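Local coordinates for protein probable glucarate dehydratase (Mycobacterium smegmatis str. MC2 155, PDB 3VDG) that probably dehydrates an acid sugar such as glucarate, as a member of the enolase superfamily with a metal site in its barrel domain, at residues Ile61-Asp66 with Val141-Val146; Leu352-His357 with Pro399-Glu404; Glu224-Val229 with Ala259-Val264; Gln200-Ile205 with Arg233-Asp238. All coordinates share one frame; numbering follows the deposited sequence.

Contact 1 (Ile61-Asp66 with Val141-Val146); sequences IQLDTD and VACLDV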
loop_
_atom_site.group_PDB
_atom_site.type_symbol
_atom_site.label_atom_id
_atom_site.label_comp_id
_atom_site.label_asym_id
_atom_site.label_seq_id
_atom_site.Cartn_x
_atom_site.Cartn_y
_atom_site.Cartn_z
ATOM N N ILE A 61 12.026 -11.333 -18.929
ATOM C CA ILE A 61 11.970 -9.962 -19.425
ATOM C C ILE A 61 13.296 -9.286 -19.154
ATOM O O ILE A 61 13.778 -9.278 -18.024
ATOM C CB ILE A 61 10.843 -9.114 -18.771
ATOM C CG1 ILE A 61 9.481 -9.421 -19.399
ATOM C CG2 ILE A 61 11.084 -7.621 -18.992
ATOM C CD1 ILE A 61 8.948 -10.789 -19.065
ATOM N N GLN A 62 13.893 -8.737 -20.208
ATOM C CA GLN A 62 15.065 -7.872 -20.059
ATOM C C GLN A 62 14.585 -6.502 -20.498
ATOM O O GLN A 62 14.208 -6.301 -21.661
ATOM C CB GLN A 62 16.227 -8.363 -20.927
ATOM C CG GLN A 62 17.036 -9.489 -20.291
ATOM C CD GLN A 62 17.979 -10.159 -21.284
ATOM O OE1 GLN A 62 17.538 -10.717 -22.286
ATOM N NE2 GLN A 62 19.276 -10.105 -21.004
ATOM N N LEU A 63 14.524 -5.571 -19.551
ATOM C CA LEU A 63 13.920 -4.275 -19.828
ATOM C C LEU A 63 15.079 -3.296 -20.010
ATOM O O LEU A 63 15.832 -3.047 -19.071
ATOM C CB LEU A 63 13.022 -3.847 -18.656
ATOM C CG LEU A 63 12.352 -2.484 -18.832
ATOM C CD1 LEU A 63 11.299 -2.585 -19.920
ATOM C CD2 LEU A 63 11.718 -1.971 -17.541
ATOM N N ASP A 64 15.218 -2.762 -21.222
ATOM C CA ASP A 64 16.357 -1.919 -21.595
ATOM C C ASP A 64 16.035 -0.428 -21.480
ATOM O O ASP A 64 14.908 -0.010 -21.754
ATOM C CB ASP A 64 16.766 -2.259 -23.030
ATOM C CG ASP A 64 17.205 -3.719 -23.168
ATOM O OD1 ASP A 64 17.964 -4.193 -22.297
ATOM O OD2 ASP A 64 16.788 -4.392 -24.133
ATOM N N THR A 65 17.026 0.370 -21.084
ATOM C CA THR A 65 16.822 1.811 -20.856
ATOM C C THR A 65 17.861 2.645 -21.618
ATOM O O THR A 65 18.885 2.124 -22.059
ATOM C CB THR A 65 16.967 2.181 -19.366
ATOM O OG1 THR A 65 18.323 1.954 -18.956
ATOM C CG2 THR A 65 16.013 1.360 -18.489
ATOM N N ASP A 66 17.625 3.951 -21.718
ATOM C CA ASP A 66 18.560 4.816 -22.444
ATOM C C ASP A 66 19.815 5.094 -21.623
ATOM O O ASP A 66 20.753 5.717 -22.112
ATOM C CB ASP A 66 17.883 6.125 -22.894
ATOM C CG ASP A 66 17.383 6.973 -21.714
ATOM O OD1 ASP A 66 17.353 6.480 -20.560
ATOM O OD2 ASP A 66 17.032 8.154 -21.939
ATOM N N VAL A 141 8.665 -5.393 -11.945
ATOM C CA VAL A 141 9.832 -5.953 -11.227
ATOM C C VAL A 141 11.119 -5.481 -11.918
ATOM O O VAL A 141 12.058 -5.051 -11.261
ATOM C CB VAL A 141 9.783 -7.497 -11.159
ATOM C CG1 VAL A 141 11.122 -8.073 -10.697
ATOM C CG2 VAL A 141 8.674 -7.955 -10.192
ATOM N N ALA A 142 11.136 -5.539 -13.251
ATOM C CA ALA A 142 12.282 -5.051 -14.013
ATOM C C ALA A 142 12.529 -3.546 -13.790
ATOM O O ALA A 142 13.688 -3.086 -13.743
ATOM C CB ALA A 142 12.103 -5.364 -15.506
ATOM N N CYS A 143 11.455 -2.766 -13.665
ATOM C CA CYS A 143 11.602 -1.329 -13.367
ATOM C C CYS A 143 12.259 -1.111 -12.009
ATOM O O CYS A 143 13.153 -0.263 -11.870
ATOM C CB CYS A 143 10.249 -0.594 -13.388
ATOM S SG CYS A 143 9.640 -0.196 -15.045
ATOM N N LEU A 144 11.814 -1.856 -11.002
ATOM C CA LEU A 144 12.418 -1.722 -9.667
ATOM C C LEU A 144 13.892 -2.139 -9.700
ATOM O O LEU A 144 14.730 -1.574 -8.989
ATOM C CB LEU A 144 11.660 -2.568 -8.642
ATOM C CG LEU A 144 10.238 -2.065 -8.330
ATOM C CD1 LEU A 144 9.549 -3.011 -7.349
ATOM C CD2 LEU A 144 10.277 -0.669 -7.749
ATOM N N ASP A 145 14.194 -3.181 -10.473
ATOM C CA ASP A 145 15.578 -3.625 -10.636
ATOM C C ASP A 145 16.417 -2.448 -11.196
ATOM O O ASP A 145 17.479 -2.133 -10.665
ATOM C CB ASP A 145 15.612 -4.866 -11.559
ATOM C CG ASP A 145 17.000 -5.515 -11.686
ATOM O OD1 ASP A 145 17.930 -5.220 -10.897
ATOM O OD2 ASP A 145 17.151 -6.360 -12.608
ATOM N N VAL A 146 15.938 -1.788 -12.252
ATOM C CA VAL A 146 16.649 -0.609 -12.777
ATOM C C VAL A 146 16.715 0.520 -11.739
ATOM O O VAL A 146 17.778 1.105 -11.518
ATOM C CB VAL A 146 16.054 -0.085 -14.104
ATOM C CG1 VAL A 146 16.871 1.114 -14.612
ATOM C CG2 VAL A 146 16.071 -1.194 -15.167
#
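Leu63 of strand 61-65 lies against Ala142 and Cys143 of helix 141-146, and its two ends do separate work. Near the backbone, Leu63 CB meets Ala142 CB at 3.6 Å, a short methylene-to-methyl approach made possible by the small alanine where strand and helix come nearest (Leu63 CA to Ala142 CA 6.1 Å). With CG anti to the backbone N (chi1 179°), the branch of Leu63 runs on past the alanine, and its CD2 reaches the sulfur of Cys143, 3.7 Å from SG. Val146, one turn beyond Ala142, presents both methyls to Thr65. Here the side chains reach toward each other tip to tip, with Thr65 CG2 4.0 Å from Val146 CG1. The hydroxyl of Thr65 is engaged elsewhere, bonded to the carbonyl O of Leu69, which leaves the methyl for the helix. All the touching residues are buried, and the side chains meet through carbon and sulfur, by van der Waals packing. The axes of strand 61-65 and helix 141-146 approach to 8.6 Å at 49°. On the strand's flanks, 30-41 and 70-75 complete a three-stranded antiparallel sheet. A helix packed on one face of such a sheet is characteristic of the N-terminal capping domain of the enolase superfamily, which in relatives closes over the barrel.

Contact 2 (Leu352-His357 with Pro399-Glu404); sequences LAAMVH and PGLGVE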
loop_
_atom_site.group_PDB
_atom_site.type_symbol
_atom_site.label_atom_id
_atom_site.label_comp_id
_atom_site.label_asym_id
_atom_site.label_seq_id
_atom_site.Cartn_x
_atom_site.Cartn_y
_atom_site.Cartn_z
ATOM N N LEU A 352 12.826 -15.731 -7.895
ATOM C CA LEU A 352 13.227 -16.014 -6.518
ATOM C C LEU A 352 13.783 -14.731 -5.876
ATOM O O LEU A 352 13.448 -14.389 -4.732
ATOM C CB LEU A 352 14.265 -17.144 -6.457
ATOM C CG LEU A 352 14.755 -17.499 -5.041
ATOM C CD1 LEU A 352 13.603 -17.918 -4.129
ATOM C CD2 LEU A 352 15.805 -18.601 -5.109
ATOM N N ALA A 353 14.625 -14.009 -6.609
ATOM C CA ALA A 353 15.192 -12.776 -6.049
ATOM C C ALA A 353 14.069 -11.796 -5.704
ATOM O O ALA A 353 14.081 -11.156 -4.647
ATOM C CB ALA A 353 16.172 -12.138 -7.032
ATOM N N ALA A 354 13.103 -11.656 -6.605
ATOM C CA ALA A 354 12.026 -10.703 -6.371
ATOM C C ALA A 354 11.195 -11.102 -5.135
ATOM O O ALA A 354 10.827 -10.245 -4.330
ATOM C CB ALA A 354 11.155 -10.589 -7.614
ATOM N N MET A 355 10.906 -12.397 -5.000
ATOM C CA MET A 355 10.177 -12.937 -3.855
ATOM C C MET A 355 10.950 -12.638 -2.570
ATOM O O MET A 355 10.373 -12.266 -1.560
ATOM C CB MET A 355 9.977 -14.476 -3.999
ATOM C CG MET A 355 9.080 -14.932 -5.170
ATOM S SD MET A 355 9.327 -16.676 -5.654
ATOM C CE MET A 355 8.509 -17.487 -4.277
ATOM N N VAL A 356 12.268 -12.795 -2.608
ATOM C CA VAL A 356 13.064 -12.599 -1.405
ATOM C C VAL A 356 13.075 -11.109 -0.999
ATOM O O VAL A 356 12.874 -10.787 0.155
ATOM C CB VAL A 356 14.502 -13.144 -1.580
ATOM C CG1 VAL A 356 15.400 -12.648 -0.447
ATOM C CG2 VAL A 356 14.480 -14.673 -1.661
ATOM N N HIS A 357 13.270 -10.198 -1.947
ATOM C CA HIS A 357 13.244 -8.768 -1.592
ATOM C C HIS A 357 11.900 -8.349 -1.043
ATOM O O HIS A 357 11.823 -7.594 -0.070
ATOM C CB HIS A 357 13.622 -7.883 -2.779
ATOM C CG HIS A 357 15.106 -7.821 -3.048
ATOM N ND1 HIS A 357 15.950 -7.067 -2.306
ATOM C CD2 HIS A 357 15.884 -8.435 -4.029
ATOM C CE1 HIS A 357 17.209 -7.209 -2.779
ATOM N NE2 HIS A 357 17.166 -8.039 -3.839
ATOM N N PRO A 399 22.988 -3.460 -5.189
ATOM C CA PRO A 399 22.017 -2.639 -5.926
ATOM C C PRO A 399 21.105 -3.481 -6.803
ATOM O O PRO A 399 21.539 -4.463 -7.394
ATOM C CB PRO A 399 22.899 -1.761 -6.824
ATOM C CG PRO A 399 24.194 -1.649 -6.070
ATOM C CD PRO A 399 24.372 -3.026 -5.436
ATOM N N GLY A 400 19.847 -3.081 -6.903
ATOM C CA GLY A 400 18.894 -3.774 -7.788
ATOM C C GLY A 400 18.358 -5.075 -7.218
ATOM O O GLY A 400 18.303 -5.275 -5.985
ATOM N N LEU A 401 17.951 -5.970 -8.120
ATOM C CA LEU A 401 17.383 -7.263 -7.720
ATOM C C LEU A 401 18.464 -8.155 -7.125
ATOM O O LEU A 401 18.204 -8.983 -6.255
ATOM C CB LEU A 401 16.718 -7.925 -8.932
ATOM C CG LEU A 401 15.455 -8.775 -8.834
ATOM C CD1 LEU A 401 14.388 -8.141 -7.947
ATOM C CD2 LEU A 401 14.929 -8.994 -10.248
ATOM N N GLY A 402 19.701 -7.969 -7.575
ATOM C CA GLY A 402 20.820 -8.714 -6.986
ATOM C C GLY A 402 21.199 -9.970 -7.764
ATOM O O GLY A 402 22.036 -10.738 -7.321
ATOM N N VAL A 403 20.573 -10.191 -8.915
ATOM C CA VAL A 403 20.949 -11.316 -9.776
ATOM C C VAL A 403 21.140 -10.760 -11.180
ATOM O O VAL A 403 20.545 -9.731 -11.518
ATOM C CB VAL A 403 19.877 -12.432 -9.799
ATOM C CG1 VAL A 403 19.803 -13.121 -8.443
ATOM C CG2 VAL A 403 18.514 -11.862 -10.174
ATOM N N GLU A 404 21.962 -11.428 -11.993
ATOM C CA GLU A 404 22.217 -10.994 -13.383
ATOM C C GLU A 404 22.101 -12.165 -14.344
ATOM O O GLU A 404 22.406 -13.297 -13.981
ATOM C CB GLU A 404 23.622 -10.385 -13.525
ATOM C CG GLU A 404 23.860 -9.139 -12.680
ATOM C CD GLU A 404 25.129 -8.388 -13.062
ATOM O OE1 GLU A 404 25.726 -8.683 -14.124
ATOM O OE2 GLU A 404 25.536 -7.487 -12.300
#
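Leu401 is the bump of the loop 399-404, and helix 352-357 receives it in the hollow between Ala353, Ala354 and His357. The small residues leave the helix surface low enough for the leucine to come close to the main chain: Leu401 CD1 stands 3.8 Å from Ala354 CA, while its CG is 3.9 Å from Ala353 CB. The alanine methyl is itself a small knob. It fits between the leucine and Val403, whose CG2 approaches Ala353 CB to 3.9 Å, so the loop grips this methyl from two residues. One turn on, the His357 ring forms the raised wall of the hollow. Its CG is anti to the carbonyl carbon (chi1 -78°), which brings NE2 to the loop, where it donates to Leu401 O over 2.8 Å. The acceptor lies in the ring plane, but the bond is bent (N-H...O 135°) and the imidazole approaches from above the carbonyl plane, 51° out of it. As the donor, NE2 carries a hydrogen. The touching residues of both segments are buried, and Val141 of helix 131-151 adds a third surface, touching Leu401 and Ala354. The loop follows the short strand 392-394 and leads to helix 407-420, while helix 349-360 follows the parallel strand 339-342. The contact thus seats a C-terminal connecting loop on an outer helix of the modified TIM barrel found in enolase-superfamily proteins.

Contact 3 (Glu224-Val229 with Ala259-Val264); sequences EEMAAV and AGLEGV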
loop_
_atom_site.group_PDB
_atom_site.type_symbol
_atom_site.label_atom_id
_atom_site.label_comp_id
_atom_site.label_asym_id
_atom_site.label_seq_id
_atom_site.Cartn_x
_atom_site.Cartn_y
_atom_site.Cartn_z
ATOM N N GLU A 224 -6.118 -40.824 3.429
ATOM C CA GLU A 224 -4.735 -41.167 3.093
ATOM C C GLU A 224 -3.790 -39.958 3.113
ATOM O O GLU A 224 -2.608 -40.090 3.473
ATOM C CB GLU A 224 -4.664 -41.840 1.719
ATOM C CG GLU A 224 -5.409 -43.164 1.672
ATOM C CD GLU A 224 -5.431 -43.768 0.285
ATOM O OE1 GLU A 224 -4.429 -43.624 -0.450
ATOM O OE2 GLU A 224 -6.454 -44.392 -0.068
ATOM N N GLU A 225 -4.290 -38.792 2.700
ATOM C CA GLU A 225 -3.485 -37.553 2.793
ATOM C C GLU A 225 -3.314 -37.118 4.263
ATOM O O GLU A 225 -2.244 -36.635 4.658
ATOM C CB GLU A 225 -4.070 -36.446 1.885
ATOM C CG GLU A 225 -4.170 -36.936 0.439
ATOM C CD GLU A 225 -4.440 -35.844 -0.591
ATOM O OE1 GLU A 225 -5.126 -34.845 -0.267
ATOM O OE2 GLU A 225 -3.987 -36.026 -1.750
ATOM N N MET A 226 -4.348 -37.322 5.084
ATOM C CA MET A 226 -4.215 -37.092 6.526
ATOM C C MET A 226 -3.153 -38.019 7.122
ATOM O O MET A 226 -2.388 -37.626 7.994
ATOM C CB MET A 226 -5.558 -37.300 7.239
ATOM C CG MET A 226 -6.632 -36.306 6.819
ATOM S SD MET A 226 -8.301 -36.721 7.374
ATOM C CE MET A 226 -8.216 -36.333 9.114
ATOM N N ALA A 227 -3.106 -39.254 6.638
ATOM C CA ALA A 227 -2.097 -40.185 7.085
ATOM C C ALA A 227 -0.698 -39.703 6.726
ATOM O O ALA A 227 0.217 -39.850 7.527
ATOM C CB ALA A 227 -2.354 -41.579 6.528
ATOM N N ALA A 228 -0.517 -39.123 5.535
ATOM C CA ALA A 228 0.790 -38.584 5.191
ATOM C C ALA A 228 1.102 -37.404 6.102
ATOM O O ALA A 228 2.231 -37.253 6.572
ATOM C CB ALA A 228 0.863 -38.169 3.721
ATOM N N VAL A 229 0.098 -36.568 6.357
ATOM C CA VAL A 229 0.323 -35.429 7.238
ATOM C C VAL A 229 0.786 -35.899 8.632
ATOM O O VAL A 229 1.777 -35.393 9.175
ATOM C CB VAL A 229 -0.892 -34.486 7.310
ATOM C CG1 VAL A 229 -0.673 -33.452 8.403
ATOM C CG2 VAL A 229 -1.071 -33.771 5.963
ATOM N N ALA A 259 -11.201 -31.189 11.408
ATOM C CA ALA A 259 -11.405 -31.704 12.764
ATOM C C ALA A 259 -10.370 -32.768 13.056
ATOM O O ALA A 259 -9.762 -32.777 14.120
ATOM C CB ALA A 259 -12.817 -32.259 12.939
ATOM N N GLY A 260 -10.132 -33.643 12.084
ATOM C CA GLY A 260 -9.165 -34.708 12.245
ATOM C C GLY A 260 -7.736 -34.227 12.332
ATOM O O GLY A 260 -6.887 -34.919 12.867
ATOM N N LEU A 261 -7.446 -33.046 11.800
ATOM C CA LEU A 261 -6.076 -32.532 11.869
ATOM C C LEU A 261 -5.933 -31.372 12.867
ATOM O O LEU A 261 -4.944 -30.620 12.834
ATOM C CB LEU A 261 -5.569 -32.134 10.473
ATOM C CG LEU A 261 -5.371 -33.282 9.474
ATOM C CD1 LEU A 261 -4.987 -32.731 8.103
ATOM C CD2 LEU A 261 -4.338 -34.283 9.976
ATOM N N GLU A 262 -6.916 -31.225 13.751
ATOM C CA GLU A 262 -6.834 -30.205 14.782
ATOM C C GLU A 262 -5.477 -30.304 15.480
ATOM O O GLU A 262 -5.039 -31.392 15.834
ATOM C CB GLU A 262 -7.965 -30.363 15.804
ATOM C CG GLU A 262 -7.833 -29.403 16.980
ATOM C CD GLU A 262 -9.118 -29.243 17.772
ATOM O OE1 GLU A 262 -10.060 -30.021 17.540
ATOM O OE2 GLU A 262 -9.194 -28.329 18.619
ATOM N N GLY A 263 -4.800 -29.173 15.644
ATOM C CA GLY A 263 -3.526 -29.133 16.360
ATOM C C GLY A 263 -2.330 -29.637 15.572
ATOM O O GLY A 263 -1.213 -29.647 16.075
ATOM N N VAL A 264 -2.554 -30.056 14.330
ATOM C CA VAL A 264 -1.467 -30.562 13.503
ATOM C C VAL A 264 -1.041 -29.564 12.409
ATOM O O VAL A 264 0.157 -29.423 12.123
ATOM C CB VAL A 264 -1.844 -31.911 12.841
ATOM C CG1 VAL A 264 -0.668 -32.462 12.057
ATOM C CG2 VAL A 264 -2.281 -32.927 13.891
#
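Two successive beta-alpha units of the barrel domain meet here: helix 224-229 packs beside segment 259-264, the last residues of helix 251-260 and the turn after them, which leads toward strand 267-269. Leu261, the first residue to leave helical geometry, is central to the packing. Its two methyls divide between partners one turn apart, CD1 lying 4.1 Å from Met226 CG and CD2 lying 4.1 Å from Val229 CG1. Both pairs of side chains cross obliquely, consistent with apolar branches interleaving. The methionine is bent at its last torsion (chi3 74°), which turns the terminal methyl onto the bare main chain of Gly260, with Met226 CE 3.7 Å from Gly260 CA and 3.9 Å from its C. At the other end, Val229 CG1 also meets Val264 CG1 at 3.8 Å; it is thus shared by Leu261 and Val264. The turn is held by its own backbone bond, Val264 N to Leu261 O (2.9 Å), which fixes the spacing of these two residues. Beneath, Leu241 and Leu243 of strand 241-244 touch the same cluster, whereas Met226 and Gly260 lie toward the surface. A helix packed against the C-terminal end and exit turn of the next helix, above a strand of the parallel sheet, belongs to the outer layer of a TIM-like beta/alpha barrel.

Contact 4 (Gln200-Ile205 with Arg233-Asp238); sequences QARRMI and RAAFPD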
loop_
_atom_site.group_PDB
_atom_site.type_symbol
_atom_site.label_atom_id
_atom_site.label_comp_id
_atom_site.label_asym_id
_atom_site.label_seq_id
_atom_site.Cartn_x
_atom_site.Cartn_y
_atom_site.Cartn_z
ATOM N N GLN A 200 10.597 -38.240 0.884
ATOM C CA GLN A 200 10.828 -37.087 0.042
ATOM C C GLN A 200 11.172 -35.885 0.924
ATOM O O GLN A 200 12.104 -35.147 0.627
ATOM C CB GLN A 200 9.584 -36.818 -0.787
ATOM C CG GLN A 200 9.698 -35.637 -1.728
ATOM C CD GLN A 200 8.380 -35.375 -2.447
ATOM O OE1 GLN A 200 7.719 -34.386 -2.182
ATOM N NE2 GLN A 200 7.988 -36.280 -3.346
ATOM N N ALA A 201 10.432 -35.713 2.016
ATOM C CA ALA A 201 10.699 -34.644 2.987
ATOM C C ALA A 201 12.121 -34.728 3.554
ATOM O O ALA A 201 12.811 -33.719 3.681
ATOM C CB ALA A 201 9.687 -34.687 4.122
ATOM N N ARG A 202 12.558 -35.929 3.912
ATOM C CA ARG A 202 13.904 -36.083 4.470
ATOM C C ARG A 202 14.969 -35.651 3.473
ATOM O O ARG A 202 15.919 -34.939 3.827
ATOM C CB ARG A 202 14.156 -37.531 4.885
ATOM C CG ARG A 202 13.421 -37.968 6.127
ATOM C CD ARG A 202 13.860 -39.373 6.509
ATOM N NE ARG A 202 12.903 -40.037 7.386
ATOM C CZ ARG A 202 12.720 -39.709 8.658
ATOM N NH1 ARG A 202 13.421 -38.718 9.193
ATOM N NH2 ARG A 202 11.836 -40.364 9.393
ATOM N N ARG A 203 14.817 -36.082 2.224
ATOM C CA ARG A 203 15.781 -35.753 1.194
ATOM C C ARG A 203 15.817 -34.240 0.986
ATOM O O ARG A 203 16.879 -33.639 0.911
ATOM C CB ARG A 203 15.426 -36.467 -0.111
ATOM C CG ARG A 203 16.484 -36.369 -1.202
ATOM C CD ARG A 203 16.140 -37.272 -2.385
ATOM N NE ARG A 203 17.242 -37.393 -3.343
ATOM C CZ ARG A 203 17.394 -36.631 -4.428
ATOM N NH1 ARG A 203 16.520 -35.677 -4.715
ATOM N NH2 ARG A 203 18.425 -36.819 -5.237
ATOM N N MET A 204 14.643 -33.623 0.903
ATOM C CA MET A 204 14.556 -32.184 0.624
ATOM C C MET A 204 15.074 -31.347 1.798
ATOM O O MET A 204 15.824 -30.381 1.622
ATOM C CB MET A 204 13.109 -31.809 0.303
ATOM C CG MET A 204 12.958 -30.498 -0.440
ATOM S SD MET A 204 11.204 -30.070 -0.662
ATOM C CE MET A 204 10.764 -31.164 -1.999
ATOM N N ILE A 205 14.693 -31.728 3.004
ATOM C CA ILE A 205 15.104 -30.985 4.181
ATOM C C ILE A 205 16.589 -31.160 4.545
ATOM O O ILE A 205 17.218 -30.229 5.049
ATOM C CB ILE A 205 14.207 -31.317 5.373
ATOM C CG1 ILE A 205 12.801 -30.725 5.135
ATOM C CG2 ILE A 205 14.810 -30.781 6.660
ATOM C CD1 ILE A 205 11.728 -31.309 6.022
ATOM N N ARG A 233 4.259 -35.299 10.732
ATOM C CA ARG A 233 4.308 -34.767 12.089
ATOM C C ARG A 233 5.185 -35.679 12.959
ATOM O O ARG A 233 5.983 -35.205 13.781
ATOM C CB ARG A 233 2.896 -34.643 12.681
ATOM C CG ARG A 233 2.803 -34.286 14.165
ATOM C CD ARG A 233 3.670 -33.103 14.594
ATOM N NE ARG A 233 3.121 -31.792 14.213
ATOM C CZ ARG A 233 3.759 -30.902 13.454
ATOM N NH1 ARG A 233 4.976 -31.167 12.993
ATOM N NH2 ARG A 233 3.181 -29.740 13.153
ATOM N N ALA A 234 5.039 -36.987 12.766
ATOM C CA ALA A 234 5.824 -37.962 13.541
ATOM C C ALA A 234 7.306 -37.841 13.231
ATOM O O ALA A 234 8.145 -37.897 14.127
ATOM C CB ALA A 234 5.339 -39.390 13.282
ATOM N N ALA A 235 7.643 -37.678 11.959
ATOM C CA ALA A 235 9.060 -37.591 11.576
ATOM C C ALA A 235 9.714 -36.230 11.876
ATOM O O ALA A 235 10.929 -36.161 12.074
ATOM C CB ALA A 235 9.235 -37.948 10.110
ATOM N N PHE A 236 8.903 -35.167 11.910
ATOM C CA PHE A 236 9.365 -33.774 12.045
ATOM C C PHE A 236 8.497 -33.049 13.070
ATOM O O PHE A 236 7.643 -32.241 12.705
ATOM C CB PHE A 236 9.283 -33.059 10.678
ATOM C CG PHE A 236 10.101 -33.716 9.608
ATOM C CD1 PHE A 236 11.455 -33.462 9.496
ATOM C CD2 PHE A 236 9.521 -34.609 8.721
ATOM C CE1 PHE A 236 12.223 -34.077 8.508
ATOM C CE2 PHE A 236 10.273 -35.218 7.733
ATOM C CZ PHE A 236 11.632 -34.960 7.622
ATOM N N PRO A 237 8.695 -33.358 14.367
ATOM C CA PRO A 237 7.804 -32.904 15.440
ATOM C C PRO A 237 7.698 -31.388 15.564
ATOM O O PRO A 237 6.687 -30.879 16.037
ATOM C CB PRO A 237 8.457 -33.468 16.714
ATOM C CG PRO A 237 9.285 -34.611 16.239
ATOM C CD PRO A 237 9.774 -34.230 14.871
ATOM N N ASP A 238 8.729 -30.672 15.138
ATOM C CA ASP A 238 8.747 -29.228 15.356
ATOM C C ASP A 238 8.424 -28.420 14.088
ATOM O O ASP A 238 8.339 -27.202 14.137
ATOM C CB ASP A 238 10.101 -28.806 15.930
ATOM C CG ASP A 238 10.349 -29.383 17.314
ATOM O OD1 ASP A 238 9.410 -29.364 18.141
ATOM O OD2 ASP A 238 11.477 -29.856 17.573
HETATM O O HOH W 1 12.432 -38.367 11.912
#
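Water 1 is gripped from both segments: Arg202 NH1 donates to it over 2.9 Å, and the water in turn donates to Ala235 O at 2.7 Å. It sits at the edge of the guanidinium, in its plane, and so bridges the arginine to a carbonyl at the end of helix 222-235. The side chain of Arg202 is extended from CG to NE, which carries the charged group across to the second segment; there NH2 lies 3.6 Å from Ala235 CB, an oblique packing contact. The guanidinium and the Phe236 ring are turned 37° from each other, and it is the aliphatic part of the arginine that meets the ring, CG being 3.8 Å from Phe236 CZ. The Phe236 ring carries most of the apolar contact, set against helix 200-205. Ile205 CD1 forms a CH-pi contact over one face, 4.1 Å from the ring centroid and 24° off the normal, displaced toward the rim. Ala201 CB, a turn earlier on the helix, lies 3.7 Å from Phe236 CE2. The ring has CG anti to the carbonyl carbon (chi1 -59°), a setting that directs it at this helix just where its own helix ends. His239 meets Phe236 edge to face. Ile213 of strand 213-216 touches both Ile205 and Phe236, so the contact joins helices 194-208 and 222-235 over the strand that connects them in sequence.

How the contacts relate
The four contacts fall into two pairs, contact 1 lying across the chain's centre from contacts 3 and 4, and contact 2 across it from contact 3. Contacts 1 and 2 have centres 12 Å apart, and contact 2 touches helix 131-151, which carries one segment of contact 1: Asp145 OD1 takes a probable hydrogen bond from Leu401 N (2.9 Å), so the capping domain and the end of the barrel domain are joined there. Contacts 3 and 4, centres 15 Å apart, both use helix 222-235, and their segments alternate along the chain. Contacts 1 and 3 lie about 45 Å apart between centres. Along the sequence contact 1 closes first, the 3-4 pair follows, and contact 2 comes last, bringing the loop 399-404 back against helix 131-151.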